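PDB 5KBP: glycosyl hydrolase, family 38 from Enterococcus faecalis, which probably hydrolyses terminal alpha-linked mannose residues from glycans, as a metal-dependent alpha-mannosidase of the retaining type. Local coordinates for residues A[27-30]-A[31-35]; A[62-65]-A[66-70]; A[282-285]-A[286-290]; A[700-703]-A[704-708]. All blocks are in the same frame, centred on the assembly; numbering follows the deposited sequence.

Contact 1: A[27-30]-A[31-35]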
loop_
_atom_site.group_PDB
_atom_site.type_symbol
_atom_site.label_atom_id
_atom_site.label_comp_id
_atom_site.label_asym_id
_atom_site.label_seq_id
_atom_site.Cartn_x
_atom_site.Cartn_y
_atom_site.Cartn_z
ATOM N N GLU A 27 -5.402 -11.480 5.579
ATOM C CA GLU A 27 -5.709 -12.639 6.412
ATOM C C GLU A 27 -7.057 -12.470 7.101
ATOM O O GLU A 27 -7.864 -13.406 7.141
ATOM C CB GLU A 27 -4.596 -12.864 7.435
ATOM C CG GLU A 27 -3.251 -13.257 6.829
ATOM C CD GLU A 27 -3.195 -14.717 6.417
ATOM O OE1 GLU A 27 -4.064 -15.493 6.864
ATOM O OE2 GLU A 27 -2.281 -15.089 5.650
ATOM N N HIS A 28 -7.322 -11.278 7.645
ATOM C CA HIS A 28 -8.654 -10.985 8.163
ATOM C C HIS A 28 -9.680 -10.929 7.038
ATOM O O HIS A 28 -10.818 -11.378 7.206
ATOM C CB HIS A 28 -8.650 -9.662 8.930
ATOM C CG HIS A 28 -7.848 -9.689 10.193
ATOM N ND1 HIS A 28 -8.195 -10.463 11.279
ATOM C CD2 HIS A 28 -6.724 -9.022 10.548
ATOM C CE1 HIS A 28 -7.314 -10.278 12.246
ATOM N NE2 HIS A 28 -6.413 -9.406 11.830
ATOM N N HIS A 29 -9.289 -10.381 5.885
ATOM C CA HIS A 29 -10.233 -10.193 4.789
ATOM C C HIS A 29 -10.739 -11.525 4.252
ATOM O O HIS A 29 -11.935 -11.675 3.974
ATOM C CB HIS A 29 -9.578 -9.382 3.672
ATOM C CG HIS A 29 -10.522 -8.983 2.581
ATOM N ND1 HIS A 29 -10.091 -8.610 1.326
ATOM C CD2 HIS A 29 -11.873 -8.892 2.558
ATOM C CE1 HIS A 29 -11.135 -8.310 0.576
ATOM N NE2 HIS A 29 -12.229 -8.473 1.298
ATOM N N MET A 30 -9.845 -12.504 4.094
ATOM C CA MET A 30 -10.270 -13.810 3.602
ATOM C C MET A 30 -11.162 -14.526 4.607
ATOM O O MET A 30 -11.989 -15.359 4.216
ATOM C CB MET A 30 -9.053 -14.667 3.260
ATOM C CG MET A 30 -8.226 -14.148 2.092
ATOM S SD MET A 30 -9.164 -13.986 0.560
ATOM C CE MET A 30 -9.461 -12.218 0.516
ATOM N N ARG A 31 -11.010 -14.221 5.896
ATOM C CA ARG A 31 -11.917 -14.765 6.898
ATOM C C ARG A 31 -13.246 -14.022 6.921
ATOM O O ARG A 31 -14.258 -14.590 7.345
ATOM C CB ARG A 31 -11.257 -14.731 8.275
ATOM C CG ARG A 31 -10.191 -15.800 8.454
ATOM C CD ARG A 31 -9.388 -15.614 9.728
ATOM N NE ARG A 31 -8.445 -16.712 9.921
ATOM C CZ ARG A 31 -7.223 -16.752 9.399
ATOM N NH1 ARG A 31 -6.786 -15.751 8.645
ATOM N NH2 ARG A 31 -6.434 -17.795 9.629
ATOM N N LEU A 32 -13.264 -12.766 6.469
ATOM C CA LEU A 32 -14.528 -12.054 6.316
ATOM C C LEU A 32 -15.379 -12.687 5.223
ATOM O O LEU A 32 -16.611 -12.717 5.327
ATOM C CB LEU A 32 -14.268 -10.579 6.009
ATOM C CG LEU A 32 -15.503 -9.683 5.913
ATOM C CD1 LEU A 32 -16.206 -9.600 7.257
ATOM C CD2 LEU A 32 -15.142 -8.292 5.406
ATOM N N ILE A 33 -14.739 -13.199 4.169
ATOM C CA ILE A 33 -15.478 -13.860 3.098
ATOM C C ILE A 33 -16.163 -15.113 3.625
ATOM O O ILE A 33 -17.318 -15.395 3.287
ATOM C CB ILE A 33 -14.537 -14.185 1.922
ATOM C CG1 ILE A 33 -13.747 -12.939 1.513
ATOM C CG2 ILE A 33 -15.329 -14.728 0.741
ATOM C CD1 ILE A 33 -14.614 -11.784 1.075
ATOM N N GLU A 34 -15.461 -15.881 4.462
ATOM C CA GLU A 34 -16.057 -17.076 5.050
ATOM C C GLU A 34 -17.248 -16.721 5.933
ATOM O O GLU A 34 -18.272 -17.415 5.914
ATOM C CB GLU A 34 -15.009 -17.845 5.855
ATOM C CG GLU A 34 -13.915 -18.480 5.011
ATOM C CD GLU A 34 -12.872 -19.193 5.849
ATOM O OE1 GLU A 34 -12.851 -18.986 7.082
ATOM O OE2 GLU A 34 -12.070 -19.959 5.276
ATOM N N LEU A 35 -17.133 -15.641 6.708
ATOM C CA LEU A 35 -18.215 -15.250 7.606
ATOM C C LEU A 35 -19.470 -14.876 6.826
ATOM O O LEU A 35 -20.562 -15.384 7.106
ATOM C CB LEU A 35 -17.767 -14.086 8.491
ATOM C CG LEU A 35 -18.863 -13.440 9.341
ATOM C CD1 LEU A 35 -19.388 -14.415 10.380
ATOM C CD2 LEU A 35 -18.354 -12.173 10.004
HETATM O O HOH W 1 -4.216 -18.495 7.650
#
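Residues 27-30 and 31-35 are successive turns of one alpha-helix, joined by i to i+4 bonds: L32 N donates to H28 O at 2.9 Å and I33 N to H29 O at 3.2 Å. One residue earlier the pattern slackens, since R31 N reaches E27 O only at 3.5 Å, a weak bond. The same carbonyl also receives the arginine side chain. R31 runs extended from CG to NE, back along the helix surface, and its NH1 bonds to E27 O at 3.0 Å, arriving from above the carbonyl plane. The same nitrogen forms a salt bridge with E27 OE1 at 3.3 Å, nearly straight at 163°, using the carboxylate's anti lone pair; both acceptors lie close to the guanidinium plane. A bend at chi2 (-78°) turns the glutamate carboxylate to meet it, the two planar groups 40° apart. A water closes the arrangement, donating to E27 OE1 and accepting from R31 NH2. This is an i to i+4 Glu-Arg pair with the acid on the N-terminal side. On another side of the helix, L32 CD2 lies 4.4 Å from H29 CD2, at the edge of the imidazole, while H29 NE2 bonds to D63 O. Helix 25-45 thus rests against helix 59-65, where L32 packs on I60 and D63 and I33 on Y64, while M30 and E34 turn to F381 of the second subunit and E34 forms a salt bridge with K478 of the second subunit.

Contact 2: A[62-65]-A[66-70]. With SO4 (sulfate ion), chain C.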
loop_
_atom_site.group_PDB
_atom_site.type_symbol
_atom_site.label_atom_id
_atom_site.label_comp_id
_atom_site.label_asym_id
_atom_site.label_seq_id
_atom_site.Cartn_x
_atom_site.Cartn_y
_atom_site.Cartn_z
ATOM N N ASP A 62 -18.838 -3.874 0.947
ATOM C CA ASP A 62 -17.894 -3.562 -0.122
ATOM C C ASP A 62 -16.722 -4.535 -0.129
ATOM O O ASP A 62 -16.312 -5.012 -1.194
ATOM C CB ASP A 62 -17.393 -2.124 0.025
ATOM C CG ASP A 62 -18.504 -1.104 -0.111
ATOM O OD1 ASP A 62 -19.514 -1.413 -0.776
ATOM O OD2 ASP A 62 -18.366 0.007 0.443
ATOM N N ASP A 63 -16.171 -4.841 1.049
ATOM C CA ASP A 63 -15.031 -5.747 1.121
ATOM C C ASP A 63 -15.400 -7.156 0.677
ATOM O O ASP A 63 -14.546 -7.885 0.163
ATOM C CB ASP A 63 -14.467 -5.773 2.542
ATOM C CG ASP A 63 -13.916 -4.428 2.976
ATOM O OD1 ASP A 63 -13.521 -3.635 2.097
ATOM O OD2 ASP A 63 -13.872 -4.168 4.197
ATOM N N TYR A 64 -16.659 -7.553 0.865
ATOM C CA TYR A 64 -17.089 -8.886 0.460
ATOM C C TYR A 64 -17.289 -8.976 -1.048
ATOM O O TYR A 64 -16.918 -9.977 -1.668
ATOM C CB TYR A 64 -18.378 -9.263 1.193
ATOM C CG TYR A 64 -18.965 -10.599 0.786
ATOM C CD1 TYR A 64 -18.399 -11.792 1.220
ATOM C CD2 TYR A 64 -20.093 -10.667 -0.022
ATOM C CE1 TYR A 64 -18.938 -13.015 0.856
ATOM C CE2 TYR A 64 -20.638 -11.886 -0.392
ATOM C CZ TYR A 64 -20.057 -13.056 0.050
ATOM O OH TYR A 64 -20.595 -14.271 -0.314
ATOM N N LEU A 65 -17.865 -7.936 -1.653
ATOM C CA LEU A 65 -18.188 -7.979 -3.072
ATOM C C LEU A 65 -16.983 -7.740 -3.970
ATOM O O LEU A 65 -17.038 -8.080 -5.156
ATOM C CB LEU A 65 -19.280 -6.959 -3.396
ATOM C CG LEU A 65 -20.662 -7.306 -2.846
ATOM C CD1 LEU A 65 -21.697 -6.358 -3.411
ATOM C CD2 LEU A 65 -21.018 -8.747 -3.171
ATOM N N GLN A 66 -15.898 -7.168 -3.446
ATOM C CA GLN A 66 -14.708 -7.019 -4.275
ATOM C C GLN A 66 -13.993 -8.347 -4.487
ATOM O O GLN A 66 -13.207 -8.470 -5.433
ATOM C CB GLN A 66 -13.751 -5.985 -3.672
ATOM C CG GLN A 66 -13.019 -6.426 -2.418
ATOM C CD GLN A 66 -11.822 -5.543 -2.121
ATOM O OE1 GLN A 66 -11.266 -4.910 -3.020
ATOM N NE2 GLN A 66 -11.422 -5.492 -0.857
ATOM N N VAL A 67 -14.255 -9.338 -3.636
ATOM C CA VAL A 67 -13.740 -10.689 -3.848
ATOM C C VAL A 67 -14.769 -11.574 -4.539
ATOM O O VAL A 67 -14.415 -12.395 -5.390
ATOM C CB VAL A 67 -13.288 -11.303 -2.509
ATOM C CG1 VAL A 67 -12.686 -12.681 -2.735
ATOM C CG2 VAL A 67 -12.285 -10.401 -1.831
ATOM N N ARG A 68 -16.050 -11.427 -4.193
ATOM C CA ARG A 68 -17.134 -12.225 -4.763
ATOM C C ARG A 68 -18.171 -11.298 -5.392
ATOM O O ARG A 68 -19.268 -11.114 -4.847
ATOM C CB ARG A 68 -17.784 -13.112 -3.704
ATOM C CG ARG A 68 -16.803 -13.879 -2.837
ATOM C CD ARG A 68 -17.461 -15.114 -2.257
ATOM N NE ARG A 68 -17.788 -16.074 -3.307
ATOM C CZ ARG A 68 -18.533 -17.158 -3.126
ATOM N NH1 ARG A 68 -19.039 -17.428 -1.931
ATOM N NH2 ARG A 68 -18.774 -17.973 -4.143
ATOM N N PRO A 69 -17.860 -10.710 -6.551
ATOM C CA PRO A 69 -18.802 -9.751 -7.152
ATOM C C PRO A 69 -20.086 -10.390 -7.646
ATOM O O PRO A 69 -21.122 -9.714 -7.681
ATOM C CB PRO A 69 -17.992 -9.141 -8.302
ATOM C CG PRO A 69 -17.005 -10.197 -8.658
ATOM C CD PRO A 69 -16.650 -10.885 -7.369
ATOM N N GLU A 70 -20.059 -11.668 -8.024
ATOM C CA GLU A 70 -21.264 -12.324 -8.519
ATOM C C GLU A 70 -22.254 -12.666 -7.414
ATOM O O GLU A 70 -23.314 -13.229 -7.712
ATOM C CB GLU A 70 -20.888 -13.586 -9.298
ATOM C CG GLU A 70 -20.190 -13.300 -10.619
ATOM C CD GLU A 70 -19.842 -14.559 -11.387
ATOM O OE1 GLU A 70 -18.958 -14.494 -12.266
ATOM O OE2 GLU A 70 -20.452 -15.614 -11.112
HETATM S S SO4 C . -21.298 -20.393 -3.453
HETATM O O1 SO4 C . -21.711 -19.328 -4.361
HETATM O O2 SO4 C . -19.888 -20.703 -3.670
HETATM O O3 SO4 C . -22.102 -21.584 -3.709
HETATM O O4 SO4 C . -21.496 -19.961 -2.072
#
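The Y64 ring and the R68 guanidinium cross with their planes 72° apart, and the arginine's aliphatic part makes the contact: R68 CD lies 3.8 Å from Y64 OH and 4.0 Å from CE1 of the same ring, obliquely placed against it. The tyrosine reaches this position because its CG stands anti to the backbone N (chi1 176°), while the arginine chain bends at chi3, at the CD that touches the ring. Their polar ends converge on a shared acid, D37 of helix 25-45, which accepts from Y64 OH and pairs with R68 NH1; R68 NE is bound by D338 of the second subunit. R68 NH2 bonds to the sulfate, 3.0 Å from O2, with a weak bond to O1. K71 also holds this ion, which probably came from the crystallisation liquor and may mark a basic patch formed by R68 and K71 near the second subunit. The backbone here is the C-terminal end of helix 59-65 unwinding into a loop. Q66 N still donates to D62 O and R68 N to Y64 O, the latter at 3.0 Å, but P69 has no N-H to offer L65 O, 3.1 Å from its nitrogen. Along this part of the chain D63 and Q66 run side by side, pointing the same way, the carboxylate and amide planes 31° apart. Q66 CG sits between its own backbone N and carbonyl carbon, which brings it to 3.3 Å from D63 O. The D63 carboxylate itself turns to R19 in a salt bridge, and L65 sends CD2 to within 3.4 Å of R68 O.

Contact 3: A[282-285]-A[286-290]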
loop_
_atom_site.group_PDB
_atom_site.type_symbol
_atom_site.label_atom_id
_atom_site.label_comp_id
_atom_site.label_asym_id
_atom_site.label_seq_id
_atom_site.Cartn_x
_atom_site.Cartn_y
_atom_site.Cartn_z
ATOM N N THR A 282 -23.473 12.594 31.188
ATOM C CA THR A 282 -23.298 13.850 30.471
ATOM C C THR A 282 -21.858 13.990 30.001
ATOM O O THR A 282 -20.923 13.842 30.794
ATOM C CB THR A 282 -23.673 15.048 31.351
ATOM O OG1 THR A 282 -25.045 14.946 31.743
ATOM C CG2 THR A 282 -23.459 16.350 30.591
ATOM N N GLY A 283 -21.689 14.277 28.710
ATOM C CA GLY A 283 -20.380 14.631 28.187
ATOM C C GLY A 283 -19.527 13.431 27.804
ATOM O O GLY A 283 -20.023 12.381 27.393
ATOM N N GLU A 284 -18.213 13.604 27.943
ATOM C CA GLU A 284 -17.263 12.569 27.561
ATOM C C GLU A 284 -17.426 11.331 28.433
ATOM O O GLU A 284 -17.781 11.410 29.613
ATOM C CB GLU A 284 -15.827 13.090 27.679
ATOM C CG GLU A 284 -15.355 13.975 26.539
ATOM C CD GLU A 284 -13.917 14.421 26.725
ATOM O OE1 GLU A 284 -13.418 14.343 27.867
ATOM O OE2 GLU A 284 -13.284 14.844 25.734
ATOM N N LEU A 285 -17.144 10.177 27.837
ATOM C CA LEU A 285 -17.081 8.898 28.535
ATOM C C LEU A 285 -15.674 8.354 28.310
ATOM O O LEU A 285 -15.441 7.567 27.390
ATOM C CB LEU A 285 -18.152 7.927 28.037
ATOM C CG LEU A 285 -19.591 8.443 28.001
ATOM C CD1 LEU A 285 -20.538 7.349 27.536
ATOM C CD2 LEU A 285 -20.011 8.982 29.359
ATOM N N THR A 286 -14.732 8.788 29.147
ATOM C CA THR A 286 -13.323 8.450 28.993
ATOM C C THR A 286 -12.817 7.569 30.134
ATOM O O THR A 286 -11.625 7.581 30.452
ATOM C CB THR A 286 -12.481 9.721 28.890
ATOM O OG1 THR A 286 -13.265 10.766 28.300
ATOM C CG2 THR A 286 -11.251 9.483 28.023
ATOM N N SER A 287 -13.716 6.799 30.753
ATOM C CA SER A 287 -13.371 5.921 31.871
ATOM C C SER A 287 -12.707 6.703 33.002
ATOM O O SER A 287 -11.706 6.269 33.579
ATOM C CB SER A 287 -12.480 4.762 31.413
ATOM O OG SER A 287 -13.073 4.055 30.339
ATOM N N GLN A 288 -13.269 7.872 33.321
ATOM C CA GLN A 288 -12.667 8.736 34.331
ATOM C C GLN A 288 -12.706 8.104 35.717
ATOM O O GLN A 288 -11.782 8.307 36.512
ATOM C CB GLN A 288 -13.371 10.094 34.358
ATOM C CG GLN A 288 -13.253 10.902 33.073
ATOM C CD GLN A 288 -14.320 10.551 32.053
ATOM O OE1 GLN A 288 -14.995 9.528 32.168
ATOM N NE2 GLN A 288 -14.480 11.406 31.050
ATOM N N GLU A 289 -13.754 7.339 36.024
ATOM C CA GLU A 289 -13.940 6.759 37.349
ATOM C C GLU A 289 -13.469 5.309 37.425
ATOM O O GLU A 289 -13.990 4.529 38.229
ATOM C CB GLU A 289 -15.405 6.871 37.770
ATOM C CG GLU A 289 -15.899 8.305 37.877
ATOM C CD GLU A 289 -17.351 8.394 38.301
ATOM O OE1 GLU A 289 -18.038 7.351 38.305
ATOM O OE2 GLU A 289 -17.803 9.509 38.635
ATOM N N THR A 290 -12.493 4.935 36.608
ATOM C CA THR A 290 -11.869 3.621 36.656
ATOM C C THR A 290 -10.486 3.744 37.287
ATOM O O THR A 290 -10.069 4.822 37.720
ATOM C CB THR A 290 -11.787 3.011 35.255
ATOM O OG1 THR A 290 -10.922 3.807 34.435
ATOM C CG2 THR A 290 -13.167 2.959 34.618
#
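E284 and T286 meet where the chain, having left strand 280-282, runs on without regular structure until a type I beta turn from S287 to T290. In that turn T290 N reaches S287 O only weakly, and T290 OG1 donates to the same carbonyl at 2.7 Å, so one oxygen takes both a main-chain and a side-chain bond. Before the turn, the E284 and T286 side chains lie alongside each other and point the same way. The threonine hydroxyl lies beside both the glutamate's methylene and its acid, with T286 OG1 3.5 Å from E284 CB and 3.6 Å from E284 OE1. Beyond CG the glutamate chain is extended, carrying its carboxylate alongside the threonine hydroxyl, with OE2 in a salt bridge to R698 of the C-terminal part of the chain. Q288 folds back toward T286 and E284. Its bend at chi2 (86°) returns the amide toward the preceding residues, where OE1 accepts a weak bond from T286 N at 3.1 Å. The other end of that amide, Q288 NE2, stands 3.6 Å from E284 O and 4.0 Å from E284 CB. L285 joins mainly through its backbone, while its side chain packs on V154. The chemistry is therefore a glutamine folded onto the backbone just before it: its amide oxygen takes up the T286 N-H, weakly. With its charge paired to R698, the buried E284 joins the N-terminal family 38 region to the C-terminal beta-rich region through an ion pair.

Contact 4: A[700-703]-A[704-708]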
loop_
_atom_site.group_PDB
_atom_site.type_symbol
_atom_site.label_atom_id
_atom_site.label_comp_id
_atom_site.label_asym_id
_atom_site.label_seq_id
_atom_site.Cartn_x
_atom_site.Cartn_y
_atom_site.Cartn_z
ATOM N N ASN A 700 -8.208 18.459 36.438
ATOM C CA ASN A 700 -6.832 18.157 36.810
ATOM C C ASN A 700 -6.751 17.272 38.046
ATOM O O ASN A 700 -5.822 16.462 38.160
ATOM C CB ASN A 700 -6.050 19.451 37.053
ATOM C CG ASN A 700 -5.959 20.316 35.812
ATOM O OD1 ASN A 700 -5.965 19.814 34.689
ATOM N ND2 ASN A 700 -5.874 21.626 36.010
ATOM N N GLN A 701 -7.702 17.412 38.968
ATOM C CA GLN A 701 -7.773 16.530 40.125
ATOM C C GLN A 701 -8.250 15.152 39.683
ATOM O O GLN A 701 -9.322 15.017 39.086
ATOM C CB GLN A 701 -8.707 17.114 41.181
ATOM N N VAL A 702 -7.453 14.136 39.979
ATOM C CA VAL A 702 -7.716 12.781 39.514
ATOM C C VAL A 702 -8.700 12.094 40.454
ATOM O O VAL A 702 -8.690 12.317 41.671
ATOM C CB VAL A 702 -6.380 12.016 39.393
ATOM C CG1 VAL A 702 -6.502 10.593 39.886
ATOM C CG2 VAL A 702 -5.883 12.049 37.954
ATOM N N SER A 703 -9.572 11.263 39.883
ATOM C CA SER A 703 -10.627 10.611 40.649
ATOM C C SER A 703 -10.041 9.659 41.694
ATOM O O SER A 703 -8.850 9.339 41.697
ATOM C CB SER A 703 -11.575 9.850 39.720
ATOM O OG SER A 703 -10.932 8.729 39.140
ATOM N N ASP A 704 -10.915 9.192 42.589
ATOM C CA ASP A 704 -10.473 8.386 43.722
ATOM C C ASP A 704 -10.126 6.961 43.307
ATOM O O ASP A 704 -9.138 6.397 43.788
ATOM C CB ASP A 704 -11.550 8.378 44.807
ATOM C CG ASP A 704 -11.995 9.774 45.195
ATOM O OD1 ASP A 704 -12.143 10.623 44.289
ATOM O OD2 ASP A 704 -12.195 10.025 46.402
ATOM N N THR A 705 -10.927 6.363 42.422
ATOM C CA THR A 705 -10.654 5.004 41.960
ATOM C C THR A 705 -9.387 4.926 41.119
ATOM O O THR A 705 -8.834 3.834 40.944
ATOM C CB THR A 705 -11.840 4.477 41.148
ATOM O OG1 THR A 705 -13.063 4.956 41.716
ATOM C CG2 THR A 705 -11.855 2.954 41.146
ATOM N N TRP A 706 -8.910 6.060 40.614
ATOM C CA TRP A 706 -7.796 6.079 39.678
ATOM C C TRP A 706 -6.494 5.693 40.372
ATOM O O TRP A 706 -6.190 6.180 41.466
ATOM C CB TRP A 706 -7.687 7.473 39.065
ATOM C CG TRP A 706 -6.738 7.604 37.923
ATOM C CD1 TRP A 706 -5.380 7.698 37.991
ATOM C CD2 TRP A 706 -7.078 7.697 36.534
ATOM N NE1 TRP A 706 -4.852 7.828 36.729
ATOM C CE2 TRP A 706 -5.874 7.830 35.817
ATOM C CE3 TRP A 706 -8.285 7.671 35.828
ATOM C CZ2 TRP A 706 -5.840 7.937 34.429
ATOM C CZ3 TRP A 706 -8.250 7.778 34.449
ATOM C CH2 TRP A 706 -7.035 7.909 33.764
ATOM N N GLU A 707 -5.720 4.818 39.726
ATOM C CA GLU A 707 -4.451 4.351 40.266
ATOM C C GLU A 707 -3.268 4.571 39.334
ATOM O O GLU A 707 -2.124 4.372 39.760
ATOM C CB GLU A 707 -4.537 2.856 40.614
ATOM C CG GLU A 707 -5.674 2.500 41.558
ATOM C CD GLU A 707 -5.873 1.004 41.691
ATOM O OE1 GLU A 707 -5.056 0.241 41.133
ATOM O OE2 GLU A 707 -6.849 0.588 42.351
ATOM N N ASN A 708 -3.501 4.967 38.089
ATOM C CA ASN A 708 -2.404 5.218 37.161
ATOM C C ASN A 708 -1.659 6.482 37.578
ATOM O O ASN A 708 -2.290 7.525 37.785
ATOM C CB ASN A 708 -2.952 5.356 35.739
ATOM C CG ASN A 708 -1.871 5.287 34.673
ATOM O OD1 ASN A 708 -0.791 5.859 34.819
ATOM N ND2 ASN A 708 -2.167 4.587 33.585
#
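V702 lies over one face of the W706 indole in an irregular surface loop between strands 695-699 and 713-714, within the C-terminal beta-rich region of this family 38 enzyme. The two side chains cross at about a right angle. V702 CG1 presses on the root of the tryptophan, 3.4 Å from W706 CB and 3.6 Å from CG, while its other methyl, CG2, sits over the ring face. S703 gives up the most surface here, and it works through both backbone and side chain. Its carbonyl oxygen accepts a weak bond from W706 N at 3.5 Å, spanning three residues as the chain turns back, and the same oxygen lies 3.4 Å from W706 CB. The serine hydroxyl stands between its own backbone N and carbonyl carbon (chi1 69°), which places S703 OG 3.5 Å from W706 CB, oblique to the indole. Its hydrogen-bond partner is elsewhere: the hydroxyl bonds to Q288 O, tying this loop to the N-terminal part of the chain. The tryptophan thus has a valine against one face and a serine beside its CB; its CG stands anti to the backbone N, and the end of the side chain leads away from 700-703 while V702 still covers one face. T295 and N711 add further packing on the indole from neighbouring loops. D704 contributes less, its OD1 lying 3.5 Å from S703 C. On the five-membered ring, W706 NE1 is bound to T710 O and also makes a weak bond, 2.8 Å long, to N708 O, which lies in the indole plane.

How the contacts relate
The four contacts fall into two touching pairs. Contacts 1 and 2, centres 11 Å apart, join helix 25-45 to helix 59-65 and the loop after it, through a probable hydrogen bond from H29 NE2 to D63 O at 2.6 Å and packing of I33 CG2 on R68 CD; both also touch the second subunit. Contacts 3 and 4, centres 12 Å apart, bring together loops far apart in sequence, with Q288 O and S703 OG 2.8 Å apart. The pairs are well separated: contacts 1 and 3 approach no closer than about 24 Å between nearest atoms. All four lie away from F253 and Y256, which bind calcium in this protein.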